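Local coordinates for regulator of G-protein signalling 3 isoform 1 (Homo sapiens, PDB 2F5Y), which probably recruits partner proteins through its PDZ domain, a peptide-binding module that typically recognises carboxyl-terminal tails, as part of a regulator of G-protein signalling, at residues 7-12 with 35-40; 47-52 with 76-81. All coordinates share one frame; numbering follows the deposited sequence.

Contact 1: 7-12 with 35-40; sequences ITIPRG and GPAERA. With SO4 (sulfate ion), chain C.
The first torsion of Ile9 (chi1 -47°) shares its carbons among Pro36, Ala37 and Ala40: CG2 stands opposite the backbone N and reaches Pro36, while CG1 lies beside that N and faces Ala40. With chi2 at 163° the chain runs on, so that Ile9 CD1 comes to 4.1 Å from Ala37 CB. The Ile9 and Pro36 side chains cross at about a right angle, with Ile9 CG2 3.5 Å from Pro36 CB. Ile7, two residues earlier on the same side of the strand, brings its own CG2 to 3.8 Å from Ala40 CB.

These residues join the outermost strand, 3-10, of a PDZ domain to the short helix 36-40; the axes of 7-10 and 36-40 run at 143°, nearer antiparallel than parallel. Beta-branched isoleucines suit the extended strand, and alanines on the helix let its backbone come close. Proline fits the first turn, where its missing N-H costs no helical bond, and Gly35 takes the N-cap position before it.

No direct hydrogen bond spans the two segments; instead a water accepts from Thr8 N and donates to Ala40 O at 2.7 Å. At the other end, a sulfate, probably from the crystallisation liquor, lies beside Gly12 and Pro36. Arg39, extended from CG to NE, presents the edge of its guanidinium to the ion: Arg39 NH2 bonds sulfate O4 at 2.9 Å, and NH1 makes a weak bond to O2. Lys13 N also binds the sulfate, and Gly12, lacking a side chain, brings its CA within 3.3 Å of sulfate O1.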
ATOM      1  N   ILE A   7       4.646  -4.438  -5.220  1.00 41.75           N
ATOM      2  CA  ILE A   7       5.445  -3.275  -4.841  1.00 43.24           C
ATOM      3  C   ILE A   7       6.051  -3.534  -3.459  1.00 46.71           C
ATOM      4  O   ILE A   7       5.309  -3.783  -2.497  1.00 41.24           O
ATOM      5  CB  ILE A   7       4.561  -2.007  -4.750  1.00 46.74           C
ATOM      6  CG1 ILE A   7       3.781  -1.773  -6.051  1.00 39.65           C
ATOM      7  CG2 ILE A   7       5.405  -0.761  -4.385  1.00 50.05           C
ATOM      8  CD1 ILE A   7       4.637  -1.491  -7.265  1.00 38.51           C
ATOM      9  N   THR A   8       7.384  -3.462  -3.364  1.00 46.37           N
ATOM     10  CA  THR A   8       8.119  -3.757  -2.116  1.00 48.48           C
ATOM     11  C   THR A   8       8.652  -2.447  -1.530  1.00 47.36           C
ATOM     12  O   THR A   8       9.489  -1.785  -2.128  1.00 52.56           O
ATOM     13  CB  THR A   8       9.317  -4.745  -2.346  1.00 46.94           C
ATOM     14  OG1 THR A   8       8.834  -6.007  -2.835  1.00 53.53           O
ATOM     15  CG2 THR A   8      10.081  -4.994  -1.055  1.00 49.40           C
ATOM     16  N   ILE A   9       8.162  -2.078  -0.355  1.00 47.30           N
ATOM     17  CA  ILE A   9       8.491  -0.795   0.231  1.00 46.44           C
ATOM     18  C   ILE A   9       9.151  -1.018   1.561  1.00 47.31           C
ATOM     19  O   ILE A   9       8.483  -1.411   2.509  1.00 48.15           O
ATOM     20  CB  ILE A   9       7.256   0.054   0.484  1.00 46.06           C
ATOM     21  CG1 ILE A   9       6.350   0.064  -0.746  1.00 46.03           C
ATOM     22  CG2 ILE A   9       7.687   1.474   0.906  1.00 42.62           C
ATOM     23  CD1 ILE A   9       4.934   0.537  -0.451  1.00 48.02           C
ATOM     24  N   PRO A  10      10.466  -0.777   1.641  1.00 48.07           N
ATOM     25  CA  PRO A  10      11.132  -0.765   2.948  1.00 46.52           C
ATOM     26  C   PRO A  10      10.685   0.440   3.771  1.00 48.21           C
ATOM     27  O   PRO A  10      10.339   1.480   3.217  1.00 55.25           O
ATOM     28  CB  PRO A  10      12.628  -0.688   2.605  1.00 41.83           C
ATOM     29  CG  PRO A  10      12.720  -0.976   1.122  1.00 47.48           C
ATOM     30  CD  PRO A  10      11.403  -0.535   0.535  1.00 48.28           C
ATOM     31  N   ARG A  11      10.660   0.266   5.082  1.00 45.01           N
ATOM     32  CA  ARG A  11      10.292   1.312   6.008  1.00 43.55           C
ATOM     33  C   ARG A  11      11.336   2.434   5.962  1.00 44.37           C
ATOM     34  O   ARG A  11      12.541   2.175   5.998  1.00 45.14           O
ATOM     35  CB  ARG A  11      10.183   0.708   7.414  1.00 45.24           C
ATOM     36  CG  ARG A  11       9.937   1.681   8.524  1.00 46.96           C
ATOM     37  CD  ARG A  11       9.725   0.950   9.827  1.00 55.07           C
ATOM     38  NE  ARG A  11       8.378   0.398   9.938  1.00 57.93           N
ATOM     39  CZ  ARG A  11       7.304   1.105  10.273  1.00 56.20           C
ATOM     40  NH1 ARG A  11       6.116   0.512  10.356  1.00 53.57           N
ATOM     41  NH2 ARG A  11       7.401   2.404  10.515  1.00 71.04           N
ATOM     42  N   GLY A  12      10.863   3.672   5.883  1.00 40.25           N
ATOM     43  CA  GLY A  12      11.721   4.839   5.899  1.00 39.60           C
ATOM     44  C   GLY A  12      11.758   5.519   7.254  1.00 40.96           C
ATOM     45  O   GLY A  12      11.413   4.924   8.273  1.00 45.47           O
ATOM     46  N   GLY A  35       9.191   9.790  -1.168  1.00 49.71           N
ATOM     47  CA  GLY A  35       9.102   8.923   0.012  1.00 45.01           C
ATOM     48  C   GLY A  35       9.333   7.478  -0.378  1.00 44.99           C
ATOM     49  O   GLY A  35       9.465   7.182  -1.561  1.00 40.63           O
ATOM     50  N   PRO A  36       9.355   6.559   0.611  1.00 49.29           N
ATOM     51  CA  PRO A  36       9.561   5.146   0.316  1.00 43.59           C
ATOM     52  C   PRO A  36       8.647   4.587  -0.766  1.00 42.59           C
ATOM     53  O   PRO A  36       9.126   3.907  -1.658  1.00 45.39           O
ATOM     54  CB  PRO A  36       9.294   4.474   1.657  1.00 44.86           C
ATOM     55  CG  PRO A  36       9.638   5.505   2.659  1.00 45.35           C
ATOM     56  CD  PRO A  36       9.205   6.787   2.063  1.00 47.10           C
ATOM     57  N   ALA A  37       7.349   4.881  -0.695  1.00 45.29           N
ATOM     58  CA  ALA A  37       6.363   4.312  -1.617  1.00 39.18           C
ATOM     59  C   ALA A  37       6.513   4.810  -3.064  1.00 44.64           C
ATOM     60  O   ALA A  37       6.387   4.026  -4.003  1.00 46.82           O
ATOM     61  CB  ALA A  37       4.960   4.582  -1.112  1.00 41.74           C
ATOM     62  N   GLU A  38       6.788   6.097  -3.253  1.00 42.55           N
ATOM     63  CA  GLU A  38       6.913   6.641  -4.601  1.00 44.73           C
ATOM     64  C   GLU A  38       8.047   5.958  -5.351  1.00 43.61           C
ATOM     65  O   GLU A  38       7.890   5.518  -6.489  1.00 42.29           O
ATOM     66  CB  GLU A  38       7.192   8.148  -4.575  1.00 45.48           C
ATOM     67  CG  GLU A  38       7.042   8.816  -5.956  1.00 51.60           C
ATOM     68  CD  GLU A  38       7.750  10.154  -6.058  1.00 55.68           C
ATOM     69  OE1 GLU A  38       8.939  10.230  -5.676  1.00 69.47           O
ATOM     70  OE2 GLU A  38       7.127  11.131  -6.525  1.00 69.52           O
ATOM     71  N   ARG A  39       9.213   5.893  -4.729  1.00 45.96           N
ATOM     72  CA  ARG A  39      10.365   5.377  -5.448  1.00 44.32           C
ATOM     73  C   ARG A  39      10.342   3.852  -5.563  1.00 42.66           C
ATOM     74  O   ARG A  39      10.927   3.302  -6.492  1.00 44.12           O
ATOM     75  CB  ARG A  39      11.666   5.931  -4.890  1.00 43.45           C
ATOM     76  CG  ARG A  39      11.935   5.541  -3.513  1.00 46.00           C
ATOM     77  CD  ARG A  39      13.213   6.126  -3.042  1.00 33.56           C
ATOM     78  NE  ARG A  39      13.399   5.700  -1.664  1.00 44.45           N
ATOM     79  CZ  ARG A  39      13.200   6.458  -0.593  1.00 38.87           C
ATOM     80  NH1 ARG A  39      12.869   7.743  -0.698  1.00 46.12           N
ATOM     81  NH2 ARG A  39      13.370   5.924   0.599  1.00 44.07           N
ATOM     82  N   ALA A  40       9.621   3.191  -4.661  1.00 41.71           N
ATOM     83  CA  ALA A  40       9.252   1.778  -4.823  1.00 44.10           C
ATOM     84  C   ALA A  40       8.348   1.528  -6.044  1.00 48.13           C
ATOM     85  O   ALA A  40       8.357   0.422  -6.601  1.00 51.76           O
ATOM     86  CB  ALA A  40       8.558   1.240  -3.545  1.00 36.84           C
TER
HETATM   87  S   SO4 C   1      12.705   8.141   3.697  1.00 61.64           S
HETATM   88  O1  SO4 C   1      11.717   7.952   4.760  1.00 65.44           O
HETATM   89  O2  SO4 C   1      11.989   8.636   2.524  1.00 56.85           O
HETATM   90  O3  SO4 C   1      13.706   9.107   4.140  1.00 78.14           O
HETATM   91  O4  SO4 C   1      13.424   6.915   3.364  1.00 53.06           O
HETATM   92  O   HOH W   1       8.727  -2.146  -5.818  1.00 38.10           O

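Contact 2: 47-52 with 76-81; sequences TVLQLN and ILLVWR
Thr47 and Trp80 exchange two backbone hydrogen bonds, Thr47 N to Trp80 O at 2.9 Å and Trp80 N to Thr47 O at 2.8 Å, making an antiparallel hydrogen-bonded pair. Further along, Leu49 and Gln50 both face Leu78 in a classic beta bulge. Leu78 O takes a bond from Leu49 N at 3.0 Å and a weak one from Gln50 N, while Leu78 N returns a bond to Gln50 O. Just past the end of the strand, Asn52 N donates to Ile76 O; Asn52 OD1 accepts from Ile76 N at 2.8 Å, nearly along the C=O axis. With chi1 at -62°, CG lies beside Asn52's own N, and OD1 takes the place a strand carbonyl would hold.

Around this ladder, Leu51 CD1 packs 3.4 Å from Leu77 CD2 on the buried face that also carries Val48 and Val79, where branched aliphatic chains suit the core. The bulge turns Leu49 toward the partner strand, and Leu49 CD1 reaches Trp80 CB at 3.7 Å. Beyond them, Tyr4 touches Leu49 and meets the Trp80 ring, and strand 3-10 hydrogen-bonds the far edge of 76-81.

One water accepts from Thr47 OG1 and donates to Trp80 O; another donates to Asn52 O and Ile76 O. Trp80 O and Ile76 O thus each receive a protein N-H and a water: both ends of this antiparallel pairing in the PDZ domain's sheet are hydrated, while aliphatic contacts fill its buried face.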
ATOM      1  N   THR A  47      -5.325  -0.171  -6.200  1.00 46.03           N
ATOM      2  CA  THR A  47      -6.222  -0.882  -5.281  1.00 47.34           C
ATOM      3  C   THR A  47      -5.419  -2.014  -4.652  1.00 47.28           C
ATOM      4  O   THR A  47      -4.706  -2.722  -5.344  1.00 50.81           O
ATOM      5  CB  THR A  47      -7.504  -1.398  -5.995  1.00 46.61           C
ATOM      6  OG1 THR A  47      -8.199  -0.291  -6.583  1.00 49.79           O
ATOM      7  CG2 THR A  47      -8.453  -2.097  -5.033  1.00 42.80           C
ATOM      8  N   VAL A  48      -5.538  -2.157  -3.336  1.00 47.94           N
ATOM      9  CA  VAL A  48      -4.704  -3.057  -2.558  1.00 40.68           C
ATOM     10  C   VAL A  48      -5.390  -4.406  -2.378  1.00 46.06           C
ATOM     11  O   VAL A  48      -6.484  -4.506  -1.813  1.00 47.52           O
ATOM     12  CB  VAL A  48      -4.366  -2.464  -1.177  1.00 44.89           C
ATOM     13  CG1 VAL A  48      -3.285  -3.308  -0.496  1.00 46.68           C
ATOM     14  CG2 VAL A  48      -3.900  -1.015  -1.305  1.00 39.63           C
ATOM     15  N   LEU A  49      -4.724  -5.449  -2.863  1.00 49.32           N
ATOM     16  CA  LEU A  49      -5.258  -6.799  -2.832  1.00 46.64           C
ATOM     17  C   LEU A  49      -4.610  -7.635  -1.746  1.00 42.46           C
ATOM     18  O   LEU A  49      -5.264  -8.482  -1.149  1.00 48.58           O
ATOM     19  CB  LEU A  49      -5.071  -7.454  -4.200  1.00 48.30           C
ATOM     20  CG  LEU A  49      -5.584  -6.637  -5.394  1.00 54.02           C
ATOM     21  CD1 LEU A  49      -5.200  -7.335  -6.709  1.00 40.58           C
ATOM     22  CD2 LEU A  49      -7.108  -6.376  -5.298  1.00 39.74           C
ATOM     23  N   GLN A  50      -3.325  -7.401  -1.501  1.00 43.86           N
ATOM     24  CA  GLN A  50      -2.532  -8.197  -0.565  1.00 42.38           C
ATOM     25  C   GLN A  50      -1.474  -7.347   0.130  1.00 46.59           C
ATOM     26  O   GLN A  50      -0.845  -6.473  -0.493  1.00 44.13           O
ATOM     27  CB  GLN A  50      -1.832  -9.352  -1.288  1.00 44.12           C
ATOM     28  CG  GLN A  50      -1.357 -10.464  -0.362  1.00 40.13           C
ATOM     29  CD  GLN A  50      -1.025 -11.744  -1.099  1.00 44.76           C
ATOM     30  OE1 GLN A  50       0.091 -11.920  -1.571  1.00 48.19           O
ATOM     31  NE2 GLN A  50      -1.993 -12.653  -1.190  1.00 34.03           N
ATOM     32  N   LEU A  51      -1.300  -7.616   1.425  1.00 45.93           N
ATOM     33  CA  LEU A  51      -0.237  -7.050   2.235  1.00 49.28           C
ATOM     34  C   LEU A  51       0.593  -8.216   2.796  1.00 48.26           C
ATOM     35  O   LEU A  51       0.096  -9.026   3.579  1.00 40.96           O
ATOM     36  CB  LEU A  51      -0.829  -6.236   3.381  1.00 51.06           C
ATOM     37  CG  LEU A  51       0.154  -5.813   4.464  1.00 47.47           C
ATOM     38  CD1 LEU A  51       1.033  -4.737   3.903  1.00 38.70           C
ATOM     39  CD2 LEU A  51      -0.586  -5.339   5.701  1.00 51.23           C
ATOM     40  N   ASN A  52       1.853  -8.286   2.393  1.00 48.58           N
ATOM     41  CA  ASN A  52       2.731  -9.404   2.781  1.00 50.20           C
ATOM     42  C   ASN A  52       2.058 -10.741   2.430  1.00 50.62           C
ATOM     43  O   ASN A  52       1.670 -10.924   1.282  1.00 53.36           O
ATOM     44  CB  ASN A  52       3.169  -9.244   4.254  1.00 42.39           C
ATOM     45  CG  ASN A  52       3.980  -7.947   4.472  1.00 55.54           C
ATOM     46  OD1 ASN A  52       4.571  -7.413   3.529  1.00 52.23           O
ATOM     47  ND2 ASN A  52       3.982  -7.428   5.699  1.00 45.18           N
ATOM     48  N   ILE A  76       5.261  -5.678   1.415  1.00 57.46           N
ATOM     49  CA  ILE A  76       5.139  -6.066   0.021  1.00 53.54           C
ATOM     50  C   ILE A  76       3.654  -6.022  -0.257  1.00 50.79           C
ATOM     51  O   ILE A  76       2.892  -6.778   0.345  1.00 50.78           O
ATOM     52  CB  ILE A  76       5.663  -7.476  -0.241  1.00 53.39           C
ATOM     53  CG1 ILE A  76       7.079  -7.623   0.303  1.00 53.36           C
ATOM     54  CG2 ILE A  76       5.623  -7.775  -1.744  1.00 55.34           C
ATOM     55  CD1 ILE A  76       7.501  -9.077   0.502  1.00 62.02           C
ATOM     56  N   LEU A  77       3.241  -5.104  -1.125  1.00 50.12           N
ATOM     57  CA  LEU A  77       1.838  -4.965  -1.481  1.00 48.60           C
ATOM     58  C   LEU A  77       1.644  -5.493  -2.873  1.00 49.75           C
ATOM     59  O   LEU A  77       2.429  -5.187  -3.759  1.00 54.50           O
ATOM     60  CB  LEU A  77       1.417  -3.507  -1.500  1.00 47.89           C
ATOM     61  CG  LEU A  77       1.522  -2.681  -0.235  1.00 56.10           C
ATOM     62  CD1 LEU A  77       1.080  -1.234  -0.586  1.00 49.66           C
ATOM     63  CD2 LEU A  77       0.660  -3.294   0.880  1.00 48.96           C
ATOM     64  N   LEU A  78       0.604  -6.293  -3.065  1.00 48.48           N
ATOM     65  CA  LEU A  78       0.156  -6.604  -4.394  1.00 46.69           C
ATOM     66  C   LEU A  78      -1.006  -5.659  -4.709  1.00 47.64           C
ATOM     67  O   LEU A  78      -2.004  -5.631  -3.998  1.00 45.40           O
ATOM     68  CB  LEU A  78      -0.277  -8.056  -4.500  1.00 49.57           C
ATOM     69  CG  LEU A  78      -0.593  -8.437  -5.940  1.00 53.47           C
ATOM     70  CD1 LEU A  78       0.702  -8.659  -6.705  1.00 41.69           C
ATOM     71  CD2 LEU A  78      -1.471  -9.651  -5.956  1.00 52.97           C
ATOM     72  N   VAL A  79      -0.863  -4.884  -5.775  1.00 48.01           N
ATOM     73  CA  VAL A  79      -1.893  -3.947  -6.179  1.00 46.07           C
ATOM     74  C   VAL A  79      -2.428  -4.225  -7.569  1.00 46.62           C
ATOM     75  O   VAL A  79      -1.784  -4.858  -8.396  1.00 43.73           O
ATOM     76  CB  VAL A  79      -1.406  -2.491  -6.117  1.00 44.42           C
ATOM     77  CG1 VAL A  79      -0.941  -2.176  -4.698  1.00 41.23           C
ATOM     78  CG2 VAL A  79      -0.311  -2.242  -7.128  1.00 41.99           C
ATOM     79  N   TRP A  80      -3.631  -3.716  -7.785  1.00 49.33           N
ATOM     80  CA  TRP A  80      -4.338  -3.775  -9.041  1.00 48.96           C
ATOM     81  C   TRP A  80      -4.425  -2.339  -9.532  1.00 46.14           C
ATOM     82  O   TRP A  80      -4.916  -1.468  -8.799  1.00 46.42           O
ATOM     83  CB  TRP A  80      -5.732  -4.341  -8.754  1.00 50.78           C
ATOM     84  CG  TRP A  80      -6.462  -4.932  -9.898  1.00 54.69           C
ATOM     85  CD1 TRP A  80      -5.983  -5.820 -10.822  1.00 53.94           C
ATOM     86  CD2 TRP A  80      -7.841  -4.712 -10.224  1.00 55.99           C
ATOM     87  NE1 TRP A  80      -6.979  -6.149 -11.716  1.00 53.63           N
ATOM     88  CE2 TRP A  80      -8.129  -5.488 -11.369  1.00 56.87           C
ATOM     89  CE3 TRP A  80      -8.858  -3.925  -9.662  1.00 55.09           C
ATOM     90  CZ2 TRP A  80      -9.401  -5.509 -11.960  1.00 61.50           C
ATOM     91  CZ3 TRP A  80     -10.120  -3.943 -10.243  1.00 53.93           C
ATOM     92  CH2 TRP A  80     -10.380  -4.725 -11.387  1.00 60.62           C
ATOM     93  N   ARG A  81      -3.934  -2.073 -10.738  1.00 43.72           N
ATOM     94  CA  ARG A  81      -3.982  -0.710 -11.297  1.00 46.13           C
ATOM     95  C   ARG A  81      -4.368  -0.659 -12.763  1.00 48.05           C
ATOM     96  O   ARG A  81      -4.174  -1.616 -13.507  1.00 50.45           O
ATOM     97  CB  ARG A  81      -2.640   0.027 -11.107  1.00 44.76           C
ATOM     98  CG  ARG A  81      -1.519  -0.373 -12.054  1.00 44.70           C
ATOM     99  CD  ARG A  81      -0.235   0.498 -11.935  1.00 44.75           C
ATOM    100  NE  ARG A  81       0.317   0.556 -10.575  1.00 54.30           N
ATOM    101  CZ  ARG A  81       1.611   0.702 -10.258  1.00 43.10           C
ATOM    102  NH1 ARG A  81       2.567   0.780 -11.179  1.00 42.30           N
ATOM    103  NH2 ARG A  81       1.952   0.757  -8.981  1.00 44.92           N
TER
HETATM  104  O   HOH W   2      -6.974   0.190  -9.060  1.00 46.46           O
HETATM  105  O   HOH W   3       2.192  -9.126  -0.696  1.00 36.59           O

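From the N terminus, strand 3-10 enters the sheet first; the chain then passes through strands 18-21 and 27-31 before contact 1 closes that loop by laying helix 36-40 against the opening strand. Strand 47-51 follows directly, and the chain continues through strand 54-55 and helix 61-69 until contact 2 closes the second loop with strand 74-81. The two closures run in series, neither nested nor crossed. They meet in space because strands 3-10 and 74-81 are neighbours: Ile7 N lies 2.8 Å from Leu77 O, a probable hydrogen bond. Together they tie the short helix, the first strand, the last strand and strand 47-51 into one PDZ domain.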